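Local coordinates for uncharacterized protein (Thermoplasma acidophilum, PDB 3M4R) that binds zinc in its class II aldolase/adducin-type domain, the N-terminal part of a longer protein that is probably an oxidoreductase of the short-chain dehydrogenase/reductase family, at residues 38-43 / 112-117; 118-121 / 127-130; 144-149 / 184-189; 160-163 / 167-170. All blocks are in the same frame, centred on the assembly; numbering follows the deposited sequence. Where two conformers were deposited one is given.

Interaction 1 (38-43 / 112-117); sequences GGNTSV and SPSVET. With ZN (zinc ion), chain B.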
loop_
_atom_site.group_PDB
_atom_site.type_symbol
_atom_site.label_atom_id
_atom_site.label_comp_id
_atom_site.label_asym_id
_atom_site.label_seq_id
_atom_site.Cartn_x
_atom_site.Cartn_y
_atom_site.Cartn_z
ATOM N N GLY A 38 -9.399 7.542 1.563
ATOM C CA GLY A 38 -7.966 7.226 1.687
ATOM C C GLY A 38 -7.599 5.847 1.133
ATOM O O GLY A 38 -8.386 5.222 0.407
ATOM N N GLY A 39 -6.415 5.376 1.468
ATOM C CA GLY A 39 -5.917 4.112 0.938
ATOM C C GLY A 39 -5.054 4.351 -0.289
ATOM O O GLY A 39 -5.173 5.371 -0.970
ATOM N N ASN A 40 -4.188 3.408 -0.585
ATOM C CA ASN A 40 -3.312 3.594 -1.695
ATOM C C ASN A 40 -2.690 2.262 -2.101
ATOM O O ASN A 40 -2.546 1.348 -1.299
ATOM C CB ASN A 40 -2.291 4.731 -1.411
ATOM C CG ASN A 40 -1.944 4.856 0.046
ATOM O OD1 ASN A 40 -1.222 4.013 0.572
ATOM N ND2 ASN A 40 -2.495 5.870 0.727
ATOM N N THR A 41 -2.411 2.162 -3.381
ATOM C CA THR A 41 -1.864 1.003 -3.967
ATOM C C THR A 41 -0.658 1.379 -4.821
ATOM O O THR A 41 -0.470 2.569 -5.196
ATOM C CB THR A 41 -2.902 0.385 -4.887
ATOM O OG1 THR A 41 -3.363 1.400 -5.812
ATOM C CG2 THR A 41 -4.103 -0.158 -4.037
ATOM N N SER A 42 0.088 0.352 -5.223
ATOM C CA SER A 42 1.278 0.554 -6.014
ATOM C C SER A 42 1.709 -0.714 -6.723
ATOM O O SER A 42 1.330 -1.800 -6.340
ATOM C CB SER A 42 2.410 1.072 -5.167
ATOM O OG SER A 42 2.906 0.086 -4.291
ATOM N N VAL A 43 2.430 -0.538 -7.815
ATOM C CA VAL A 43 3.059 -1.628 -8.508
ATOM C C VAL A 43 4.489 -1.199 -8.886
ATOM O O VAL A 43 4.683 -0.082 -9.347
ATOM C CB VAL A 43 2.264 -2.050 -9.745
ATOM C CG1 VAL A 43 2.068 -0.892 -10.686
ATOM C CG2 VAL A 43 2.919 -3.291 -10.405
ATOM N N SER A 112 0.751 14.847 -7.805
ATOM C CA SER A 112 1.565 14.488 -6.628
ATOM C C SER A 112 1.288 13.058 -6.152
ATOM O O SER A 112 0.153 12.635 -6.090
ATOM C CB SER A 112 1.312 15.461 -5.486
ATOM O OG SER A 112 1.780 16.756 -5.809
ATOM N N PRO A 113 2.344 12.313 -5.807
ATOM C CA PRO A 113 2.190 10.958 -5.339
ATOM C C PRO A 113 1.655 10.939 -3.897
ATOM O O PRO A 113 1.816 11.910 -3.143
ATOM C CB PRO A 113 3.627 10.389 -5.407
ATOM C CG PRO A 113 4.484 11.584 -5.164
ATOM C CD PRO A 113 3.773 12.728 -5.836
ATOM N N SER A 114 0.971 9.852 -3.561
ATOM C CA SER A 114 0.504 9.592 -2.191
ATOM C C SER A 114 1.553 9.987 -1.158
ATOM O O SER A 114 2.722 9.636 -1.308
ATOM C CB SER A 114 0.221 8.086 -2.007
ATOM O OG SER A 114 -0.184 7.792 -0.658
ATOM N N VAL A 115 1.128 10.705 -0.123
ATOM C CA VAL A 115 1.986 10.960 1.070
ATOM C C VAL A 115 2.455 9.663 1.781
ATOM O O VAL A 115 3.426 9.685 2.571
ATOM C CB VAL A 115 1.338 11.982 2.085
ATOM C CG1 VAL A 115 1.074 13.318 1.394
ATOM C CG2 VAL A 115 0.012 11.442 2.722
ATOM N N GLU A 116 1.842 8.517 1.450
ATOM C CA GLU A 116 2.263 7.219 2.009
ATOM C C GLU A 116 3.135 6.409 1.100
ATOM O O GLU A 116 3.290 5.197 1.315
ATOM C CB GLU A 116 1.002 6.391 2.392
ATOM C CG GLU A 116 0.098 7.242 3.256
ATOM C CD GLU A 116 -0.833 6.469 4.155
ATOM O OE1 GLU A 116 -2.011 6.285 3.714
ATOM O OE2 GLU A 116 -0.412 6.101 5.300
ATOM N N THR A 117 3.765 7.063 0.117
ATOM C CA THR A 117 4.529 6.358 -0.886
ATOM C C THR A 117 5.621 5.497 -0.314
ATOM O O THR A 117 5.924 4.426 -0.868
ATOM C CB THR A 117 5.122 7.349 -1.957
ATOM O OG1 THR A 117 4.037 7.898 -2.728
ATOM C CG2 THR A 117 6.083 6.631 -2.863
HETATM ZN ZN ZN B . -2.533 5.247 5.665
HETATM O O HOH W 1 -4.605 7.177 2.693
HETATM O O HOH W 2 -2.907 8.568 -0.819
HETATM O O HOH W 3 -2.780 7.114 6.403
#

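Interaction 2 (118-121 / 127-130); sequences FLHA and FVMH. With ZN (zinc ion), chain B.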
loop_
_atom_site.group_PDB
_atom_site.type_symbol
_atom_site.label_atom_id
_atom_site.label_comp_id
_atom_site.label_asym_id
_atom_site.label_seq_id
_atom_site.Cartn_x
_atom_site.Cartn_y
_atom_site.Cartn_z
ATOM N N PHE A 118 6.248 5.946 0.756
ATOM C CA PHE A 118 7.345 5.155 1.325
ATOM C C PHE A 118 6.900 3.828 1.942
ATOM O O PHE A 118 7.695 2.896 1.976
ATOM C CB PHE A 118 8.157 5.937 2.314
ATOM C CG PHE A 118 9.041 6.976 1.656
ATOM C CD1 PHE A 118 10.121 6.586 0.904
ATOM C CD2 PHE A 118 8.733 8.311 1.723
ATOM C CE1 PHE A 118 10.927 7.530 0.273
ATOM C CE2 PHE A 118 9.556 9.271 1.104
ATOM C CZ PHE A 118 10.651 8.865 0.374
ATOM N N LEU A 119 5.622 3.694 2.333
ATOM C CA LEU A 119 5.134 2.347 2.770
ATOM C C LEU A 119 5.288 1.337 1.644
ATOM O O LEU A 119 5.604 0.127 1.849
ATOM C CB LEU A 119 3.661 2.364 3.200
ATOM C CG LEU A 119 3.230 3.282 4.343
ATOM C CD1 LEU A 119 1.696 3.200 4.601
ATOM C CD2 LEU A 119 4.029 2.981 5.619
ATOM N N HIS A 120 5.054 1.837 0.446
ATOM C CA HIS A 120 5.074 1.025 -0.767
ATOM C C HIS A 120 6.502 0.713 -1.237
ATOM O O HIS A 120 6.860 -0.453 -1.617
ATOM C CB HIS A 120 4.296 1.777 -1.829
ATOM C CG HIS A 120 2.834 1.891 -1.500
ATOM N ND1 HIS A 120 1.905 0.990 -1.991
ATOM C CD2 HIS A 120 2.147 2.765 -0.724
ATOM C CE1 HIS A 120 0.707 1.311 -1.515
ATOM N NE2 HIS A 120 0.819 2.384 -0.747
ATOM N N ALA A 121 7.306 1.761 -1.261
ATOM C CA ALA A 121 8.684 1.650 -1.795
ATOM C C ALA A 121 9.504 0.701 -0.962
ATOM O O ALA A 121 10.313 -0.044 -1.497
ATOM C CB ALA A 121 9.399 3.062 -1.862
ATOM N N PHE A 127 3.562 -5.798 -5.869
ATOM C CA PHE A 127 2.292 -5.104 -5.594
ATOM C C PHE A 127 2.142 -4.902 -4.089
ATOM O O PHE A 127 2.414 -5.792 -3.311
ATOM C CB PHE A 127 1.062 -5.932 -6.094
ATOM C CG PHE A 127 0.929 -5.980 -7.580
ATOM C CD1 PHE A 127 1.708 -6.880 -8.338
ATOM C CD2 PHE A 127 0.036 -5.141 -8.238
ATOM C CE1 PHE A 127 1.594 -6.932 -9.709
ATOM C CE2 PHE A 127 -0.065 -5.186 -9.648
ATOM C CZ PHE A 127 0.709 -6.079 -10.367
ATOM N N VAL A 128 1.673 -3.725 -3.689
ATOM C CA VAL A 128 1.400 -3.398 -2.305
ATOM C C VAL A 128 0.050 -2.678 -2.273
ATOM O O VAL A 128 -0.245 -1.805 -3.111
ATOM C CB VAL A 128 2.477 -2.461 -1.730
ATOM C CG1 VAL A 128 2.145 -2.062 -0.298
ATOM C CG2 VAL A 128 3.884 -3.100 -1.808
HETATM N N MSE A 129 -0.752 -3.018 -1.268
HETATM C CA MSE A 129 -2.052 -2.402 -1.061
HETATM C C MSE A 129 -2.189 -1.963 0.383
HETATM O O MSE A 129 -1.876 -2.710 1.314
HETATM C CB MSE A 129 -3.133 -3.419 -1.396
HETATM C CG MSE A 129 -3.124 -3.750 -2.873
HETATM SE SE MSE A 129 -4.556 -5.028 -3.241
HETATM C CE MSE A 129 -4.096 -5.204 -5.109
ATOM N N HIS A 130 -2.684 -0.751 0.555
ATOM C CA HIS A 130 -2.844 -0.115 1.844
ATOM C C HIS A 130 -4.284 0.398 1.955
ATOM O O HIS A 130 -4.701 1.182 1.114
ATOM C CB HIS A 130 -1.908 1.080 1.957
ATOM C CG HIS A 130 -2.002 1.786 3.261
ATOM N ND1 HIS A 130 -2.241 1.119 4.448
ATOM C CD2 HIS A 130 -1.936 3.106 3.569
ATOM C CE1 HIS A 130 -2.285 2.008 5.429
ATOM N NE2 HIS A 130 -2.135 3.215 4.915
HETATM ZN ZN ZN B . -2.533 5.247 5.665
HETATM O O HOH W 3 -2.780 7.114 6.403
#

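Interaction 3 (144-149 / 184-189); sequences LPSDQI and VLRKHG. With ZN (zinc ion), chain B.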
loop_
_atom_site.group_PDB
_atom_site.type_symbol
_atom_site.label_atom_id
_atom_site.label_comp_id
_atom_site.label_asym_id
_atom_site.label_seq_id
_atom_site.Cartn_x
_atom_site.Cartn_y
_atom_site.Cartn_z
ATOM N N LEU A 144 -7.115 -5.530 22.989
ATOM C CA LEU A 144 -6.556 -6.842 22.720
ATOM C C LEU A 144 -5.058 -6.700 22.540
ATOM O O LEU A 144 -4.613 -5.824 21.824
ATOM C CB LEU A 144 -7.187 -7.481 21.481
ATOM C CG LEU A 144 -8.554 -8.158 21.651
ATOM C CD1 LEU A 144 -8.995 -8.641 20.269
ATOM C CD2 LEU A 144 -8.539 -9.317 22.686
ATOM N N PRO A 145 -4.272 -7.570 23.194
ATOM C CA PRO A 145 -2.829 -7.547 22.899
ATOM C C PRO A 145 -2.529 -7.844 21.411
ATOM O O PRO A 145 -3.300 -8.531 20.733
ATOM C CB PRO A 145 -2.248 -8.632 23.824
ATOM C CG PRO A 145 -3.388 -9.383 24.371
ATOM C CD PRO A 145 -4.637 -8.571 24.216
ATOM N N SER A 146 -1.427 -7.308 20.908
ATOM C CA SER A 146 -1.119 -7.401 19.492
ATOM C C SER A 146 -0.976 -8.864 19.056
ATOM O O SER A 146 -1.408 -9.230 17.948
ATOM C CB SER A 146 0.132 -6.588 19.183
ATOM O OG SER A 146 -0.183 -5.201 19.249
ATOM N N ASP A 147 -0.400 -9.691 19.937
ATOM C CA ASP A 147 -0.194 -11.087 19.630
ATOM C C ASP A 147 -1.510 -11.834 19.498
ATOM O O ASP A 147 -1.615 -12.756 18.693
ATOM C CB ASP A 147 0.696 -11.781 20.677
ATOM C CG ASP A 147 2.175 -11.391 20.559
ATOM O OD1 ASP A 147 2.535 -10.549 19.713
ATOM O OD2 ASP A 147 3.005 -11.937 21.325
ATOM N N GLN A 148 -2.518 -11.475 20.279
ATOM C CA GLN A 148 -3.800 -12.126 20.087
ATOM C C GLN A 148 -4.480 -11.576 18.814
ATOM O O GLN A 148 -5.148 -12.303 18.080
ATOM C CB GLN A 148 -4.677 -12.005 21.331
ATOM C CG GLN A 148 -4.123 -12.720 22.559
ATOM C CD GLN A 148 -5.040 -12.569 23.726
ATOM O OE1 GLN A 148 -5.933 -11.733 23.716
ATOM N NE2 GLN A 148 -4.852 -13.391 24.736
ATOM N N ILE A 149 -4.290 -10.309 18.529
ATOM C CA ILE A 149 -4.731 -9.791 17.224
ATOM C C ILE A 149 -4.137 -10.580 16.027
ATOM O O ILE A 149 -4.868 -10.958 15.104
ATOM C CB ILE A 149 -4.491 -8.291 17.086
ATOM C CG1 ILE A 149 -5.365 -7.521 18.110
ATOM C CG2 ILE A 149 -4.875 -7.840 15.678
ATOM C CD1 ILE A 149 -5.134 -6.010 18.106
ATOM N N VAL A 184 -0.258 -5.243 9.984
ATOM C CA VAL A 184 -1.408 -4.571 10.589
ATOM C C VAL A 184 -0.898 -3.361 11.347
ATOM O O VAL A 184 0.013 -3.481 12.144
ATOM C CB VAL A 184 -2.135 -5.485 11.561
ATOM C CG1 VAL A 184 -3.303 -4.725 12.256
ATOM C CG2 VAL A 184 -2.638 -6.710 10.811
ATOM N N LEU A 185 -1.474 -2.201 11.072
ATOM C CA LEU A 185 -1.000 -0.938 11.669
ATOM C C LEU A 185 -2.094 -0.470 12.613
ATOM O O LEU A 185 -3.143 0.017 12.168
ATOM C CB LEU A 185 -0.712 0.101 10.564
ATOM C CG LEU A 185 0.207 -0.280 9.379
ATOM C CD1 LEU A 185 0.346 0.899 8.353
ATOM C CD2 LEU A 185 1.561 -0.762 9.851
ATOM N N ARG A 186 -1.897 -0.657 13.920
ATOM C CA ARG A 186 -2.943 -0.331 14.864
ATOM C C ARG A 186 -3.348 1.126 14.761
ATOM O O ARG A 186 -2.505 1.999 14.642
ATOM C CB ARG A 186 -2.552 -0.686 16.303
ATOM C CG ARG A 186 -2.323 -2.180 16.475
ATOM C CD ARG A 186 -2.132 -2.567 17.945
ATOM N NE ARG A 186 -3.380 -2.488 18.685
ATOM C CZ ARG A 186 -3.714 -3.285 19.695
ATOM N NH1 ARG A 186 -4.868 -3.100 20.296
ATOM N NH2 ARG A 186 -2.911 -4.272 20.085
ATOM N N LYS A 187 -4.659 1.344 14.784
ATOM C CA LYS A 187 -5.282 2.667 14.684
ATOM C C LYS A 187 -5.010 3.401 13.383
ATOM O O LYS A 187 -5.078 4.643 13.362
ATOM C CB LYS A 187 -4.895 3.555 15.867
ATOM C CG LYS A 187 -5.078 2.902 17.204
ATOM C CD LYS A 187 -5.207 3.940 18.364
ATOM C CE LYS A 187 -5.259 3.234 19.705
ATOM N NZ LYS A 187 -4.393 3.957 20.676
ATOM N N HIS A 188 -4.666 2.638 12.326
ATOM C CA HIS A 188 -4.344 3.175 11.009
ATOM C C HIS A 188 -4.961 2.291 9.931
ATOM O O HIS A 188 -5.832 2.735 9.217
ATOM C CB HIS A 188 -2.820 3.253 10.823
ATOM C CG HIS A 188 -2.374 3.889 9.529
ATOM N ND1 HIS A 188 -1.043 4.134 9.256
ATOM C CD2 HIS A 188 -3.064 4.323 8.438
ATOM C CE1 HIS A 188 -0.928 4.647 8.042
ATOM N NE2 HIS A 188 -2.140 4.799 7.531
ATOM N N GLY A 189 -4.496 1.055 9.788
ATOM C CA GLY A 189 -5.045 0.195 8.752
ATOM C C GLY A 189 -4.206 -1.033 8.517
ATOM O O GLY A 189 -3.637 -1.614 9.456
HETATM ZN ZN ZN B . -2.533 5.247 5.665
HETATM O O HOH W 3 -2.780 7.114 6.403
#

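Interaction 4 (160-163 / 167-170); sequences PYIP and TLAK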
loop_
_atom_site.group_PDB
_atom_site.type_symbol
_atom_site.label_atom_id
_atom_site.label_comp_id
_atom_site.label_asym_id
_atom_site.label_seq_id
_atom_site.Cartn_x
_atom_site.Cartn_y
_atom_site.Cartn_z
ATOM N N PRO A 160 2.391 -1.228 16.571
ATOM C CA PRO A 160 1.621 -0.326 17.408
ATOM C C PRO A 160 1.292 0.909 16.638
ATOM O O PRO A 160 1.798 1.063 15.522
ATOM C CB PRO A 160 2.606 0.017 18.533
ATOM C CG PRO A 160 3.883 0.058 17.847
ATOM C CD PRO A 160 3.820 -1.163 16.936
ATOM N N TYR A 161 0.475 1.795 17.206
ATOM C CA TYR A 161 0.183 3.071 16.560
ATOM C C TYR A 161 1.481 3.836 16.360
ATOM O O TYR A 161 2.262 3.962 17.280
ATOM C CB TYR A 161 -0.819 3.959 17.328
ATOM C CG TYR A 161 -1.045 5.297 16.635
ATOM C CD1 TYR A 161 -1.722 5.383 15.409
ATOM C CD2 TYR A 161 -0.504 6.451 17.139
ATOM C CE1 TYR A 161 -1.874 6.611 14.733
ATOM C CE2 TYR A 161 -0.642 7.682 16.467
ATOM C CZ TYR A 161 -1.344 7.771 15.307
ATOM O OH TYR A 161 -1.441 9.003 14.684
ATOM N N ILE A 162 1.681 4.323 15.136
ATOM C CA ILE A 162 2.720 5.304 14.802
ATOM C C ILE A 162 2.047 6.269 13.831
ATOM O O ILE A 162 1.360 5.821 12.887
ATOM C CB ILE A 162 3.933 4.667 14.073
ATOM C CG1 ILE A 162 4.637 3.626 14.935
ATOM C CG2 ILE A 162 4.972 5.736 13.643
ATOM C CD1 ILE A 162 5.406 2.606 14.081
ATOM N N PRO A 163 2.227 7.587 14.031
ATOM C CA PRO A 163 1.633 8.571 13.142
ATOM C C PRO A 163 2.044 8.327 11.693
ATOM O O PRO A 163 3.189 7.985 11.456
ATOM C CB PRO A 163 2.268 9.885 13.593
ATOM C CG PRO A 163 2.573 9.701 14.959
ATOM C CD PRO A 163 2.966 8.235 15.119
ATOM N N THR A 167 8.797 7.872 9.716
ATOM C CA THR A 167 9.096 6.864 10.759
ATOM C C THR A 167 8.245 5.597 10.635
ATOM O O THR A 167 8.769 4.474 10.785
ATOM C CB THR A 167 9.051 7.465 12.162
ATOM O OG1 THR A 167 9.928 8.593 12.173
ATOM C CG2 THR A 167 9.571 6.458 13.224
ATOM N N LEU A 168 6.965 5.754 10.289
ATOM C CA LEU A 168 6.107 4.618 10.120
ATOM C C LEU A 168 6.688 3.748 9.019
ATOM O O LEU A 168 6.856 2.545 9.223
ATOM C CB LEU A 168 4.666 5.062 9.802
ATOM C CG LEU A 168 3.746 3.930 9.335
ATOM C CD1 LEU A 168 3.623 2.895 10.475
ATOM C CD2 LEU A 168 2.336 4.456 8.896
ATOM N N ALA A 169 7.076 4.370 7.880
ATOM C CA ALA A 169 7.583 3.622 6.757
ATOM C C ALA A 169 8.845 2.871 7.094
ATOM O O ALA A 169 8.993 1.732 6.672
ATOM C CB ALA A 169 7.772 4.527 5.467
ATOM N N LYS A 170 9.732 3.486 7.852
ATOM C CA LYS A 170 10.951 2.818 8.341
ATOM C C LYS A 170 10.690 1.584 9.244
ATOM O O LYS A 170 11.353 0.548 9.150
ATOM C CB LYS A 170 11.741 3.842 9.147
ATOM C CG LYS A 170 12.178 5.042 8.281
ATOM C CD LYS A 170 13.647 5.192 8.197
ATOM C CE LYS A 170 14.374 3.983 7.617
ATOM N NZ LYS A 170 15.782 4.166 8.029
HETATM O O HOH W 4 5.917 8.243 10.758
#

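Interaction 1 (38-43 / 112-117)
Asn40 and Glu116 meet beside the zinc site of this class II aldolase/adducin-type domain, where the start of strand 40-48 faces the type I turn Ser114-Thr117 that leads into helix 117-121. The firm part of the contact is one straight bond: Asn40 ND2 donates to Glu116 OE1 over 3.1 Å, with 176° at the hydrogen. OE1 lies in the amide plane of Asn40, but the amide reaches it on the anti side, 27° out of the carboxylate plane. This approach avoids the zinc, which both Glu116 oxygens bind. Asparagine suits a second-shell place because its amide can give a hydrogen to Glu116 and accept one from His120 with OD1. With an alanine here, His120 NE2 would probably lose that acceptor and Glu116 OE1 one of the bonds that set its tilt. The side toward Ser114 is looser, because water mediates it. Ser114 OG is 3.3 Å from Asn40 ND2 at a poor angle, and water 2 joins them instead, 3.1 Å from Asn40 ND2 and 2.8 Å from Ser114 OG. The short serine side chain also makes an ST turn, its OG accepting from Glu116 N at 3.0 Å, which steadies the backbone of the zinc ligand. Water 1 adds a second bridge to the firm side, accepting from Gly39 N at 2.8 Å and donating to Glu116 OE1 at 2.9 Å.

Interaction 2 (118-121 / 127-130)
Leu119 rests a methyl group on the ring of His130, a zinc ligand, while the next helix residue, His120, packs on Val128. Followed outward, His130 begins with CB, which lies 4.1 Å from His120 NE2. The ring then turns out from the strand with CG anti to the backbone N (chi1 -180°), bringing one face against Leu119. Leu119 CD1 sits 3.9 Å from the centroid of the His130 ring, 19° off the ring normal, a CH-pi contact shifted toward the rim where CD2 and NE2 lie. At the tip, His130 NE2 binds zinc at 2.2 Å, and on the other ring nitrogen ND1 donates to the backbone oxygen of Leu190, so both nitrogens are engaged and the ring's rotation is fixed. His130 and His132, at and just beyond the end of strand 127-131, provide a His-X-His pair of ligands, joined by Glu116, His188 and a water. Histidine also suits position 120: ND1 bonds to Ser42 OG and NE2 is engaged by the same strand, which anchors the buried ring to strand 40-48. Branched Val128 fits against that ring obliquely, its CG1 3.5 Å from His120 ND1, and Val128 O reaches the ring edge in plane, 3.6 Å from His120 CE1.

Interaction 3 (144-149 / 184-189)
Arg186 lays its guanidinium flat against Ile149 and turns its edge to the backbone oxygen of Leu144 and the hydroxyl of Ser146. Leu144 O is gripped end-on by two nitrogens, Arg186 NH2 at 2.9 Å and Arg186 NH1 at 3.1 Å, with NH2 nearly along the C=O axis. In the same plane, Arg186 NH2 donates to Ser146 OG at 3.0 Å, only 2° out of the guanidinium. Over one face stands Ile149 CD1, 3.4 Å from Arg186 NH2 and above the centre of the group, an apolar methyl on the flat surface while the polar rim bonds. A bend at chi3 (72°) turns the otherwise extended arginine into this position. Arginine suits the place because its planar end can satisfy several oxygens at once; NH1 also bonds to Thr140 O. A leucine in its place would probably leave Leu144 O and Ser146 OG without these donors and Ile149 CD1 without its flat partner. Further along, His188 and Gly189 both face Leu185 in a classic beta bulge, and His188 NE2 binds zinc. The contact joins the first turn of helix 146-153 to the end of strand 182-185, beside the parallel strand 156-159, whose Val158 touches both Ser146 and Arg186.

Interaction 4 (160-163 / 167-170)
Ile162 and Leu168 pack together in a beta-alpha-beta crossover, at the loop that carries the chain from strand 156-159 into helix 166-175. The isoleucine brings both branches to the first turn of the helix. Its CG2 lies 3.9 Å from Leu168 CB and as close to Leu168 CA, while on the other branch Ile162 CD1 is 4.0 Å from Leu168 CD1. Leu168 holds CG anti to its own backbone N (chi1 168°), which carries CD1 alongside Ile162, the two side chains running obliquely to each other. Beta-branched isoleucine suits the extended loop, and leucine suits its buried place because its forked end reaches Ile162 with CD1. Pro163 O adds packing, 3.7 Å from Leu168 CB. The polar link is water 4, which donates to Pro163 O at 2.8 Å and accepts from Leu168 N at 2.7 Å. This water serves as partner for an amide in the first turn, where the helix itself offers no acceptor. Leu168 also touches His188, a zinc ligand in the loop after strand 182-185, and Leu119, so helix 166-175 packs against helix 117-121 and against strand 182-185, whose Leu185 Leu168 also meets.

Interaction 2 is buried in the core of the domain, interactions 1 and 4 are partly buried, and interaction 3 lies at the surface, its centre about 17 Å from that of the chain. Interactions 1 and 2 sit on neighbouring strands 40-48 and 127-131, and their other segments run on through 112-121. Interactions 1, 2 and 3 each include a zinc ligand, yet in interaction 3 it sits near the end of a segment whose helix contact is remote from the metal. Interaction 4 is nested within the loop closed by interaction 3 and reaches both it and interaction 2 through Leu168. Amide, carboxylate and water dominate interaction 1, ring packing interaction 2, guanidinium bonding interaction 3, and aliphatic packing interaction 4.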